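Hypothetical protein DUF871 (Enterococcus faecalis, PDB 2P0O) is of unknown function but probably acts as a 6-phospho-N-acetylmuramidase, hydrolysing sugars that contain 6-phospho-N-acetylmuramic acid. Local coordinates at residues 243-255 with 335-349. Residues are numbered along the deposited sequence; the frame is centred on the assembly and turned at random.
Unlike the reference sequence in segment 335-349: D340 (reference Glu).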
ATOM      1  N   PHE A 243      -0.165   2.466 -14.135  1.00 47.06           N
ATOM      2  CA  PHE A 243       0.741   1.560 -13.478  1.00 46.51           C
ATOM      3  C   PHE A 243       2.096   1.610 -14.180  1.00 46.48           C
ATOM      4  O   PHE A 243       2.193   1.362 -15.378  1.00 46.74           O
ATOM      5  CB  PHE A 243       0.211   0.104 -13.512  1.00 45.71           C
ATOM      6  CG  PHE A 243      -1.036  -0.099 -12.720  1.00 45.19           C
ATOM      7  CD1 PHE A 243      -0.980  -0.244 -11.310  1.00 45.28           C
ATOM      8  CD2 PHE A 243      -2.275  -0.132 -13.360  1.00 43.72           C
ATOM      9  CE1 PHE A 243      -2.150  -0.414 -10.559  1.00 44.93           C
ATOM     10  CE2 PHE A 243      -3.451  -0.322 -12.630  1.00 42.88           C
ATOM     11  CZ  PHE A 243      -3.398  -0.458 -11.222  1.00 43.99           C
ATOM     12  N   LEU A 244       3.140   1.887 -13.415  1.00 46.39           N
ATOM     13  CA  LEU A 244       4.456   2.088 -13.966  1.00 45.60           C
ATOM     14  C   LEU A 244       5.291   0.859 -13.673  1.00 45.59           C
ATOM     15  O   LEU A 244       5.467   0.500 -12.501  1.00 46.41           O
ATOM     16  CB  LEU A 244       5.076   3.343 -13.345  1.00 44.60           C
ATOM     17  CG  LEU A 244       6.452   3.821 -13.807  1.00 45.86           C
ATOM     18  CD1 LEU A 244       6.398   4.266 -15.281  1.00 45.91           C
ATOM     19  CD2 LEU A 244       7.017   4.935 -12.926  1.00 42.55           C
ATOM     20  N   LEU A 245       5.831   0.236 -14.717  1.00 44.77           N
ATOM     21  CA  LEU A 245       6.604  -1.004 -14.558  1.00 44.28           C
ATOM     22  C   LEU A 245       7.879  -0.947 -15.377  1.00 44.06           C
ATOM     23  O   LEU A 245       7.918  -0.285 -16.412  1.00 44.70           O
ATOM     24  CB  LEU A 245       5.789  -2.250 -14.990  1.00 44.54           C
ATOM     25  CG  LEU A 245       4.368  -2.508 -14.496  1.00 45.10           C
ATOM     26  CD1 LEU A 245       3.379  -1.698 -15.351  1.00 45.54           C
ATOM     27  CD2 LEU A 245       3.982  -4.013 -14.546  1.00 45.17           C
ATOM     28  N   GLU A 246       8.912  -1.646 -14.913  1.00 43.44           N
ATOM     29  CA  GLU A 246      10.206  -1.749 -15.615  1.00 43.66           C
ATOM     30  C   GLU A 246      10.359  -3.054 -16.393  1.00 43.57           C
ATOM     31  O   GLU A 246       9.788  -4.084 -16.021  1.00 43.51           O
ATOM     32  CB  GLU A 246      11.369  -1.596 -14.634  1.00 43.32           C
ATOM     33  CG  GLU A 246      11.747  -0.161 -14.358  1.00 46.76           C
ATOM     34  CD  GLU A 246      12.852   0.004 -13.295  1.00 51.30           C
ATOM     35  OE1 GLU A 246      13.428  -1.006 -12.805  1.00 51.22           O
ATOM     36  OE2 GLU A 246      13.169   1.180 -12.974  1.00 54.11           O
ATOM     37  N   VAL A 247      11.133  -3.005 -17.473  1.00 42.71           N
ATOM     38  CA  VAL A 247      11.396  -4.181 -18.275  1.00 43.01           C
ATOM     39  C   VAL A 247      12.883  -4.382 -18.351  1.00 42.93           C
ATOM     40  O   VAL A 247      13.644  -3.413 -18.189  1.00 42.79           O
ATOM     41  CB  VAL A 247      10.794  -4.075 -19.737  1.00 43.81           C
ATOM     42  CG1 VAL A 247       9.297  -4.031 -19.697  1.00 43.92           C
ATOM     43  CG2 VAL A 247      11.399  -2.856 -20.556  1.00 42.57           C
ATOM     44  N   ALA A 248      13.305  -5.627 -18.591  1.00 43.56           N
ATOM     45  CA  ALA A 248      14.730  -5.947 -18.739  1.00 44.20           C
ATOM     46  C   ALA A 248      15.298  -5.283 -19.987  1.00 44.71           C
ATOM     47  O   ALA A 248      14.568  -5.087 -20.949  1.00 44.85           O
ATOM     48  CB  ALA A 248      14.948  -7.481 -18.824  1.00 44.41           C
ATOM     49  N   PRO A 249      16.619  -4.972 -20.000  1.00 45.91           N
ATOM     50  CA  PRO A 249      17.262  -4.510 -21.238  1.00 45.93           C
ATOM     51  C   PRO A 249      17.055  -5.508 -22.378  1.00 45.71           C
ATOM     52  O   PRO A 249      16.994  -6.699 -22.135  1.00 45.49           O
ATOM     53  CB  PRO A 249      18.760  -4.465 -20.854  1.00 46.84           C
ATOM     54  CG  PRO A 249      18.749  -4.225 -19.358  1.00 46.18           C
ATOM     55  CD  PRO A 249      17.589  -5.073 -18.888  1.00 45.94           C
ATOM     56  N   SER A 250      16.930  -5.021 -23.607  1.00 46.20           N
ATOM     57  CA  SER A 250      16.819  -5.882 -24.775  1.00 46.35           C
ATOM     58  C   SER A 250      17.454  -5.246 -25.982  1.00 46.69           C
ATOM     59  O   SER A 250      17.539  -4.027 -26.090  1.00 46.39           O
ATOM     60  CB  SER A 250      15.357  -6.187 -25.094  1.00 47.32           C
ATOM     61  OG  SER A 250      15.244  -6.805 -26.367  1.00 47.47           O
ATOM     62  N   GLU A 251      17.891  -6.092 -26.906  1.00 47.32           N
ATOM     63  CA  GLU A 251      18.542  -5.633 -28.117  1.00 47.49           C
ATOM     64  C   GLU A 251      17.506  -5.572 -29.231  1.00 47.06           C
ATOM     65  O   GLU A 251      17.785  -5.168 -30.356  1.00 46.17           O
ATOM     66  CB  GLU A 251      19.682  -6.584 -28.479  1.00 47.97           C
ATOM     67  CG  GLU A 251      20.780  -6.653 -27.420  1.00 51.01           C
ATOM     68  CD  GLU A 251      21.816  -5.555 -27.578  1.00 54.94           C
ATOM     69  OE1 GLU A 251      22.799  -5.741 -28.359  1.00 56.10           O
ATOM     70  OE2 GLU A 251      21.652  -4.509 -26.902  1.00 56.33           O
ATOM     71  N   SER A 252      16.288  -5.969 -28.901  1.00 46.85           N
ATOM     72  CA  SER A 252      15.230  -6.037 -29.894  1.00 47.00           C
ATOM     73  C   SER A 252      15.077  -4.742 -30.712  1.00 47.65           C
ATOM     74  O   SER A 252      15.159  -3.635 -30.161  1.00 47.92           O
ATOM     75  CB  SER A 252      13.916  -6.364 -29.191  1.00 45.87           C
ATOM     76  OG  SER A 252      12.882  -6.354 -30.119  1.00 44.42           O
ATOM     77  N   ARG A 253      14.836  -4.892 -32.014  1.00 48.37           N
ATOM     78  CA  ARG A 253      14.423  -3.779 -32.877  1.00 49.44           C
ATOM     79  C   ARG A 253      13.041  -3.226 -32.489  1.00 49.06           C
ATOM     80  O   ARG A 253      12.674  -2.130 -32.905  1.00 49.35           O
ATOM     81  CB  ARG A 253      14.396  -4.223 -34.344  1.00 50.61           C
ATOM     82  CG  ARG A 253      13.504  -3.348 -35.284  1.00 55.37           C
ATOM     83  CD  ARG A 253      13.535  -3.741 -36.784  1.00 60.55           C
ATOM     84  NE  ARG A 253      14.910  -3.919 -37.249  1.00 64.11           N
ATOM     85  CZ  ARG A 253      15.515  -5.104 -37.315  1.00 66.62           C
ATOM     86  NH1 ARG A 253      16.783  -5.179 -37.719  1.00 67.06           N
ATOM     87  NH2 ARG A 253      14.846  -6.214 -36.969  1.00 67.34           N
ATOM     88  N   TYR A 254      12.285  -3.973 -31.698  1.00 47.62           N
ATOM     89  CA  TYR A 254      10.928  -3.572 -31.367  1.00 47.75           C
ATOM     90  C   TYR A 254      10.786  -3.044 -29.957  1.00 47.98           C
ATOM     91  O   TYR A 254       9.662  -2.819 -29.487  1.00 48.72           O
ATOM     92  CB  TYR A 254       9.948  -4.713 -31.655  1.00 46.89           C
ATOM     93  CG  TYR A 254      10.118  -5.168 -33.069  1.00 47.48           C
ATOM     94  CD1 TYR A 254       9.831  -4.298 -34.132  1.00 48.37           C
ATOM     95  CD2 TYR A 254      10.657  -6.417 -33.363  1.00 46.07           C
ATOM     96  CE1 TYR A 254      10.029  -4.686 -35.463  1.00 48.45           C
ATOM     97  CE2 TYR A 254      10.860  -6.814 -34.696  1.00 47.49           C
ATOM     98  CZ  TYR A 254      10.543  -5.944 -35.731  1.00 47.14           C
ATOM     99  OH  TYR A 254      10.735  -6.319 -37.034  1.00 47.80           O
ATOM    100  N   LEU A 255      11.916  -2.825 -29.292  1.00 48.12           N
ATOM    101  CA  LEU A 255      11.888  -2.348 -27.917  1.00 48.17           C
ATOM    102  C   LEU A 255      11.183  -0.991 -27.790  1.00 48.85           C
ATOM    103  O   LEU A 255      10.350  -0.810 -26.896  1.00 47.75           O
ATOM    104  CB  LEU A 255      13.290  -2.314 -27.291  1.00 47.26           C
ATOM    105  CG  LEU A 255      13.392  -1.899 -25.806  1.00 46.47           C
ATOM    106  CD1 LEU A 255      12.615  -2.786 -24.856  1.00 44.42           C
ATOM    107  CD2 LEU A 255      14.856  -1.768 -25.333  1.00 47.33           C
ATOM    108  N   ILE A 335      10.118  -9.741 -26.867  1.00 43.09           N
ATOM    109  CA  ILE A 335      10.913  -8.498 -26.894  1.00 43.24           C
ATOM    110  C   ILE A 335      11.682  -8.329 -25.606  1.00 43.92           C
ATOM    111  O   ILE A 335      12.880  -8.117 -25.614  1.00 44.22           O
ATOM    112  CB  ILE A 335      10.020  -7.216 -27.054  1.00 43.73           C
ATOM    113  CG1 ILE A 335       8.984  -7.370 -28.180  1.00 42.11           C
ATOM    114  CG2 ILE A 335      10.906  -5.948 -27.224  1.00 42.30           C
ATOM    115  CD1 ILE A 335       9.618  -7.746 -29.498  1.00 47.28           C
ATOM    116  N   THR A 336      10.977  -8.373 -24.487  1.00 43.84           N
ATOM    117  CA  THR A 336      11.638  -8.240 -23.202  1.00 43.92           C
ATOM    118  C   THR A 336      10.685  -8.845 -22.173  1.00 44.48           C
ATOM    119  O   THR A 336       9.689  -9.474 -22.556  1.00 44.39           O
ATOM    120  CB  THR A 336      12.031  -6.756 -22.907  1.00 43.47           C
ATOM    121  OG1 THR A 336      12.575  -6.657 -21.604  1.00 44.23           O
ATOM    122  CG2 THR A 336      10.827  -5.811 -22.977  1.00 41.62           C
ATOM    123  N   ARG A 337      10.983  -8.635 -20.893  1.00 45.34           N
ATOM    124  CA  ARG A 337      10.206  -9.177 -19.799  1.00 45.94           C
ATOM    125  C   ARG A 337      10.077  -8.163 -18.667  1.00 45.91           C
ATOM    126  O   ARG A 337      11.056  -7.507 -18.335  1.00 46.53           O
ATOM    127  CB  ARG A 337      10.899 -10.431 -19.266  1.00 45.99           C
ATOM    128  CG  ARG A 337       9.951 -11.305 -18.431  1.00 47.95           C
ATOM    129  CD  ARG A 337      10.542 -12.664 -18.110  1.00 47.56           C
ATOM    130  NE  ARG A 337       9.605 -13.372 -17.237  1.00 49.85           N
ATOM    131  CZ  ARG A 337       9.897 -14.425 -16.479  1.00 48.31           C
ATOM    132  NH1 ARG A 337      11.114 -14.976 -16.495  1.00 47.74           N
ATOM    133  NH2 ARG A 337       8.944 -14.936 -15.706  1.00 46.82           N
ATOM    134  N   ILE A 338       8.888  -8.054 -18.058  1.00 44.49           N
ATOM    135  CA  ILE A 338       8.724  -7.276 -16.835  1.00 43.55           C
ATOM    136  C   ILE A 338       9.657  -7.732 -15.732  1.00 44.20           C
ATOM    137  O   ILE A 338       9.783  -8.910 -15.468  1.00 44.90           O
ATOM    138  CB  ILE A 338       7.271  -7.398 -16.241  1.00 44.34           C
ATOM    139  CG1 ILE A 338       6.209  -7.094 -17.321  1.00 40.56           C
ATOM    140  CG2 ILE A 338       7.141  -6.523 -14.963  1.00 39.91           C
ATOM    141  CD1 ILE A 338       6.254  -5.637 -17.847  1.00 41.46           C
ATOM    142  N   ILE A 339      10.294  -6.770 -15.086  1.00 45.17           N
ATOM    143  CA  ILE A 339      11.222  -6.993 -13.969  1.00 47.58           C
ATOM    144  C   ILE A 339      10.541  -7.812 -12.869  1.00 47.30           C
ATOM    145  O   ILE A 339       9.369  -7.583 -12.554  1.00 46.33           O
ATOM    146  CB  ILE A 339      11.743  -5.581 -13.470  1.00 47.76           C
ATOM    147  CG1 ILE A 339      12.780  -5.028 -14.458  1.00 49.96           C
ATOM    148  CG2 ILE A 339      12.273  -5.559 -12.050  1.00 49.58           C
ATOM    149  CD1 ILE A 339      13.708  -6.046 -15.051  1.00 47.16           C
ATOM    150  N   ASP A 340      11.269  -8.773 -12.313  1.00 47.40           N
ATOM    151  CA  ASP A 340      10.693  -9.690 -11.321  1.00 48.73           C
ATOM    152  C   ASP A 340       9.874  -8.920 -10.283  1.00 48.33           C
ATOM    153  O   ASP A 340       8.728  -9.265  -9.999  1.00 47.18           O
ATOM    154  CB  ASP A 340      11.796 -10.502 -10.623  1.00 50.00           C
ATOM    155  CG  ASP A 340      11.261 -11.696  -9.872  1.00 54.47           C
ATOM    156  OD1 ASP A 340      10.043 -11.745  -9.626  1.00 58.31           O
ATOM    157  OD2 ASP A 340      12.065 -12.606  -9.517  1.00 61.13           O
ATOM    158  N   LYS A 341      10.480  -7.874  -9.742  1.00 48.52           N
ATOM    159  CA  LYS A 341       9.892  -7.059  -8.684  1.00 50.13           C
ATOM    160  C   LYS A 341       8.573  -6.377  -9.098  1.00 49.59           C
ATOM    161  O   LYS A 341       7.732  -6.087  -8.248  1.00 51.30           O
ATOM    162  CB  LYS A 341      10.941  -6.043  -8.160  1.00 50.40           C
ATOM    163  CG  LYS A 341      10.384  -4.754  -7.492  1.00 55.56           C
ATOM    164  CD  LYS A 341      10.189  -4.871  -5.956  1.00 58.91           C
ATOM    165  CE  LYS A 341      10.223  -3.493  -5.263  1.00 60.36           C
ATOM    166  NZ  LYS A 341      10.289  -3.564  -3.717  1.00 61.35           N
ATOM    167  N   ASP A 342       8.361  -6.138 -10.385  1.00 48.05           N
ATOM    168  CA  ASP A 342       7.128  -5.475 -10.797  1.00 47.70           C
ATOM    169  C   ASP A 342       6.028  -6.436 -11.214  1.00 47.31           C
ATOM    170  O   ASP A 342       4.887  -6.035 -11.451  1.00 46.60           O
ATOM    171  CB  ASP A 342       7.385  -4.412 -11.879  1.00 47.28           C
ATOM    172  CG  ASP A 342       8.113  -3.197 -11.329  1.00 48.87           C
ATOM    173  OD1 ASP A 342       8.121  -3.012 -10.088  1.00 51.77           O
ATOM    174  OD2 ASP A 342       8.713  -2.433 -12.118  1.00 47.98           O
ATOM    175  N   GLN A 343       6.344  -7.719 -11.244  1.00 46.75           N
ATOM    176  CA  GLN A 343       5.349  -8.670 -11.728  1.00 46.82           C
ATOM    177  C   GLN A 343       4.090  -8.810 -10.871  1.00 46.11           C
ATOM    178  O   GLN A 343       3.080  -9.262 -11.365  1.00 46.57           O
ATOM    179  CB  GLN A 343       6.014 -10.032 -11.973  1.00 47.37           C
ATOM    180  CG  GLN A 343       6.837 -10.010 -13.277  1.00 47.68           C
ATOM    181  CD  GLN A 343       7.519 -11.327 -13.557  1.00 47.68           C
ATOM    182  OE1 GLN A 343       7.019 -12.365 -13.183  1.00 49.14           O
ATOM    183  NE2 GLN A 343       8.665 -11.284 -14.214  1.00 49.18           N
ATOM    184  N   THR A 344       4.127  -8.458  -9.588  1.00 44.83           N
ATOM    185  CA  THR A 344       2.886  -8.466  -8.808  1.00 43.65           C
ATOM    186  C   THR A 344       1.940  -7.293  -9.157  1.00 43.30           C
ATOM    187  O   THR A 344       0.833  -7.221  -8.664  1.00 42.82           O
ATOM    188  CB  THR A 344       3.129  -8.459  -7.309  1.00 43.45           C
ATOM    189  OG1 THR A 344       3.983  -7.353  -6.976  1.00 42.19           O
ATOM    190  CG2 THR A 344       3.755  -9.802  -6.838  1.00 44.40           C
ATOM    191  N   ILE A 345       2.392  -6.363  -9.983  1.00 43.21           N
ATOM    192  CA  ILE A 345       1.522  -5.290 -10.470  1.00 42.88           C
ATOM    193  C   ILE A 345       0.604  -5.819 -11.581  1.00 43.49           C
ATOM    194  O   ILE A 345      -0.549  -5.359 -11.736  1.00 43.66           O
ATOM    195  CB  ILE A 345       2.359  -4.100 -11.004  1.00 43.31           C
ATOM    196  CG1 ILE A 345       3.205  -3.524  -9.869  1.00 41.06           C
ATOM    197  CG2 ILE A 345       1.456  -3.030 -11.662  1.00 43.22           C
ATOM    198  CD1 ILE A 345       4.372  -2.600 -10.354  1.00 44.02           C
ATOM    199  N   LEU A 346       1.094  -6.811 -12.325  1.00 42.50           N
ATOM    200  CA  LEU A 346       0.332  -7.344 -13.481  1.00 43.92           C
ATOM    201  C   LEU A 346      -1.113  -7.750 -13.223  1.00 43.27           C
ATOM    202  O   LEU A 346      -1.933  -7.408 -14.034  1.00 42.84           O
ATOM    203  CB  LEU A 346       1.058  -8.491 -14.232  1.00 42.52           C
ATOM    204  CG  LEU A 346       2.438  -8.146 -14.824  1.00 44.64           C
ATOM    205  CD1 LEU A 346       3.194  -9.410 -15.236  1.00 38.30           C
ATOM    206  CD2 LEU A 346       2.291  -7.141 -15.997  1.00 41.64           C
ATOM    207  N   PRO A 347      -1.412  -8.534 -12.156  1.00 44.37           N
ATOM    208  CA  PRO A 347      -2.839  -8.829 -11.877  1.00 44.46           C
ATOM    209  C   PRO A 347      -3.669  -7.608 -11.450  1.00 44.10           C
ATOM    210  O   PRO A 347      -4.888  -7.715 -11.349  1.00 43.59           O
ATOM    211  CB  PRO A 347      -2.796  -9.826 -10.713  1.00 45.17           C
ATOM    212  CG  PRO A 347      -1.351 -10.190 -10.497  1.00 45.30           C
ATOM    213  CD  PRO A 347      -0.503  -9.187 -11.187  1.00 44.81           C
ATOM    214  N   LEU A 348      -3.022  -6.471 -11.176  1.00 43.48           N
ATOM    215  CA  LEU A 348      -3.735  -5.255 -10.801  1.00 44.04           C
ATOM    216  C   LEU A 348      -4.275  -4.526 -12.023  1.00 44.31           C
ATOM    217  O   LEU A 348      -5.172  -3.645 -11.922  1.00 44.65           O
ATOM    218  CB  LEU A 348      -2.826  -4.308 -10.016  1.00 44.30           C
ATOM    219  CG  LEU A 348      -2.355  -4.854  -8.666  1.00 45.21           C
ATOM    220  CD1 LEU A 348      -1.664  -3.722  -7.934  1.00 48.31           C
ATOM    221  CD2 LEU A 348      -3.560  -5.412  -7.868  1.00 45.42           C
ATOM    222  N   ILE A 349      -3.732  -4.897 -13.176  1.00 44.25           N
ATOM    223  CA  ILE A 349      -4.026  -4.212 -14.422  1.00 44.99           C
ATOM    224  C   ILE A 349      -5.260  -4.878 -15.020  1.00 45.44           C
ATOM    225  O   ILE A 349      -5.190  -5.947 -15.646  1.00 45.77           O
ATOM    226  CB  ILE A 349      -2.831  -4.241 -15.366  1.00 44.12           C
ATOM    227  CG1 ILE A 349      -1.660  -3.544 -14.699  1.00 44.12           C
ATOM    228  CG2 ILE A 349      -3.124  -3.485 -16.662  1.00 45.85           C
ATOM    229  CD1 ILE A 349      -0.383  -3.735 -15.435  1.00 37.87           C
TER
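The F243 ring meets I345 CG2, I349 CG1 and L348 at oblique angles, CD1 lying 3.7 Å from I345 CG2, while Y237 of helix 228-240 stacks on it. At the other end, I335 CD1 lies at the edge of the Y254 ring, near its plane, and R253 CG lies 3.7 Å above one face, toward the rim. Between these rings, the cyclophilin-like C-terminal domain joins strand 242-247 to strand 332-337, outermost members of separate sheets. The axes of 243-247 and 335-337 make an angle of 114°, and a single bridge, V247 with I338, links the backbones: I339 N donates to E246 O, and A248 N to R337 O. L245 meets I345 tip to tip, its CD2 also touching L346 CD2 at 3.8 Å. D342 receives E246 N on the anti lone pair of OD2, the N-H...O angle being 160°; R229 forms salt bridges with both D342 OD2 and E246 OE1, which probably offsets the like charges of the two acids. With OG anti to the backbone N, S250 donates to I335 O and accepts S252 N, an ST turn. T336 OG1, by the same rotation, donates to A248 O at 2.6 Å, its hydroxyl tilted 26° from the carbonyl plane.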